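Local coordinates for phosphotriesterase family protein (Listeria monocytogenes serotype 4b str. H7858, PDB 3PNZ) that probably hydrolyses phosphorylated sugar lactones, as a zinc-dependent lactonase of the amidohydrolase fold, at residues A[184-189]-A[209-214]. Sequence-based numbering, arbitrary orientation.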
loop_
_atom_site.group_PDB
_atom_site.type_symbol
_atom_site.label_atom_id
_atom_site.label_comp_id
_atom_site.label_asym_id
_atom_site.label_seq_id
_atom_site.Cartn_x
_atom_site.Cartn_y
_atom_site.Cartn_z
ATOM N N ILE A 184 7.392 -2.199 6.310
ATOM C CA ILE A 184 7.538 -0.880 5.694
ATOM C C ILE A 184 7.068 -0.966 4.247
ATOM O O ILE A 184 7.350 -1.944 3.549
ATOM C CB ILE A 184 9.013 -0.413 5.709
ATOM C CG1 ILE A 184 9.566 -0.401 7.139
ATOM C CG2 ILE A 184 9.143 0.977 5.094
ATOM C CD1 ILE A 184 11.091 -0.424 7.196
ATOM N N HIS A 185 6.345 0.061 3.803
ATOM C CA HIS A 185 5.880 0.133 2.416
ATOM C C HIS A 185 6.335 1.463 1.854
ATOM O O HIS A 185 6.377 2.455 2.570
ATOM C CB HIS A 185 4.356 0.039 2.361
ATOM C CG HIS A 185 3.800 -0.011 0.970
ATOM N ND1 HIS A 185 4.076 -1.042 0.099
ATOM C CD2 HIS A 185 2.959 0.823 0.313
ATOM C CE1 HIS A 185 3.443 -0.834 -1.044
ATOM N NE2 HIS A 185 2.762 0.294 -0.942
ATOM N N SER A 186 6.697 1.492 0.578
ATOM C CA SER A 186 7.028 2.777 -0.036
ATOM C C SER A 186 6.174 3.061 -1.267
ATOM O O SER A 186 5.738 2.148 -1.966
ATOM C CB SER A 186 8.516 2.856 -0.388
ATOM O OG SER A 186 8.824 2.058 -1.519
ATOM N N HIS A 187 5.914 4.341 -1.498
ATOM C CA HIS A 187 5.367 4.787 -2.767
ATOM C C HIS A 187 6.538 5.200 -3.646
ATOM O O HIS A 187 7.386 5.962 -3.209
ATOM C CB HIS A 187 4.459 5.994 -2.546
ATOM C CG HIS A 187 4.138 6.740 -3.800
ATOM N ND1 HIS A 187 2.987 6.520 -4.520
ATOM C CD2 HIS A 187 4.820 7.706 -4.463
ATOM C CE1 HIS A 187 2.968 7.320 -5.576
ATOM N NE2 HIS A 187 4.070 8.051 -5.563
ATOM N N THR A 188 6.603 4.670 -4.864
ATOM C CA THR A 188 7.505 5.220 -5.863
ATOM C C THR A 188 6.639 5.910 -6.908
ATOM O O THR A 188 5.585 5.397 -7.301
ATOM C CB THR A 188 8.407 4.167 -6.542
ATOM O OG1 THR A 188 7.611 3.209 -7.250
ATOM C CG2 THR A 188 9.304 3.460 -5.522
ATOM N N GLU A 189 7.069 7.085 -7.335
ATOM C CA GLU A 189 6.322 7.820 -8.347
ATOM C C GLU A 189 6.729 7.290 -9.719
ATOM O O GLU A 189 7.896 7.381 -10.107
ATOM C CB GLU A 189 6.621 9.311 -8.236
ATOM C CG GLU A 189 5.736 10.166 -9.122
ATOM C CD GLU A 189 4.258 10.014 -8.804
ATOM O OE1 GLU A 189 3.900 9.979 -7.602
ATOM O OE2 GLU A 189 3.451 9.940 -9.757
ATOM N N GLU A 209 14.457 -6.791 3.278
ATOM C CA GLU A 209 13.343 -7.714 3.151
ATOM C C GLU A 209 12.165 -7.282 4.029
ATOM O O GLU A 209 11.104 -7.902 3.994
ATOM C CB GLU A 209 13.768 -9.156 3.471
ATOM C CG GLU A 209 14.134 -9.392 4.926
ATOM C CD GLU A 209 15.612 -9.187 5.234
ATOM O OE1 GLU A 209 16.091 -9.771 6.231
ATOM O OE2 GLU A 209 16.309 -8.445 4.507
ATOM N N TYR A 210 12.346 -6.215 4.804
ATOM C CA TYR A 210 11.254 -5.645 5.596
ATOM C C TYR A 210 10.456 -4.605 4.818
ATOM O O TYR A 210 9.527 -3.994 5.353
ATOM C CB TYR A 210 11.795 -4.962 6.858
ATOM C CG TYR A 210 12.461 -5.875 7.872
ATOM C CD1 TYR A 210 12.465 -7.258 7.721
ATOM C CD2 TYR A 210 13.090 -5.336 8.986
ATOM C CE1 TYR A 210 13.094 -8.080 8.672
ATOM C CE2 TYR A 210 13.714 -6.146 9.941
ATOM C CZ TYR A 210 13.710 -7.514 9.769
ATOM O OH TYR A 210 14.329 -8.318 10.714
ATOM N N LEU A 211 10.847 -4.385 3.568
ATOM C CA LEU A 211 10.245 -3.341 2.740
ATOM C C LEU A 211 9.455 -3.946 1.581
ATOM O O LEU A 211 9.919 -4.893 0.950
ATOM C CB LEU A 211 11.359 -2.460 2.164
ATOM C CG LEU A 211 10.958 -1.428 1.094
ATOM C CD1 LEU A 211 10.142 -0.295 1.708
ATOM C CD2 LEU A 211 12.218 -0.878 0.424
ATOM N N SER A 212 8.262 -3.417 1.304
ATOM C CA SER A 212 7.618 -3.669 0.013
ATOM C C SER A 212 7.588 -2.353 -0.750
ATOM O O SER A 212 7.249 -1.307 -0.192
ATOM C CB SER A 212 6.201 -4.231 0.156
ATOM O OG SER A 212 5.401 -3.392 0.958
ATOM N N ILE A 213 7.960 -2.417 -2.018
ATOM C CA ILE A 213 8.065 -1.212 -2.829
ATOM C C ILE A 213 6.870 -1.132 -3.772
ATOM O O ILE A 213 6.667 -2.001 -4.625
ATOM C CB ILE A 213 9.384 -1.201 -3.601
ATOM C CG1 ILE A 213 10.560 -1.304 -2.626
ATOM C CG2 ILE A 213 9.487 0.059 -4.503
ATOM C CD1 ILE A 213 11.891 -1.427 -3.304
ATOM N N GLY A 214 6.069 -0.088 -3.595
ATOM C CA GLY A 214 4.865 0.093 -4.388
ATOM C C GLY A 214 5.147 0.571 -5.806
ATOM O O GLY A 214 6.181 1.193 -6.073
HETATM O O HOH W 1 4.920 -3.745 3.591
#
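His-185 and Ser-212 sit side by side on one face of two neighbouring parallel strands, and the imidazole leans over to the serine. From CB the ring leaves with CG anti to the backbone N (chi1 -175°). CB and CG pass beside the hydroxyl, and ND1 donates to Ser-212 OG at 2.8 Å in a nearly straight bond (165° at the hydrogen) that lies close to the ring plane. CE1 comes obliquely to Gly-214, 3.7 Å from its backbone N. NE2, at the far end, is hydrogen-bonded to His-22, a zinc ligand; with both ring nitrogens engaged, the ring is probably held in its rotation. Ser-212 OG in turn donates to a water that itself donates to Ile-184 O; this carbonyl also accepts Ser-212 N at 2.8 Å.

Strands 184-186 and 211-213 are consecutive staves of the TIM barrel, joined through helix 194-203 in a beta-alpha-beta unit. Their backbones are bound further by Ile-184 N to Tyr-210 O, Ser-186 N to Ser-212 O and Gly-214 N to Ser-186 O. Next along the chain from Ser-186, His-187 binds a zinc ion through ND1, as does His-215, the residue following Gly-214, through NE2.

On the opposite sheet face, turned to the helix, Ile-184 CG2 lies 3.8 Å from Leu-211 CD1. Ser-186 OG lies beside Ile-213 CA and CG2 and hydrogen-bonds to Gln-197 of helix 194-203. Thr-188 divides its branches: CG2 packs 3.6 Å from Ile-213 CG2. Its OG1, placed between backbone N and carbonyl carbon, donates to Gly-214 O at 2.7 Å.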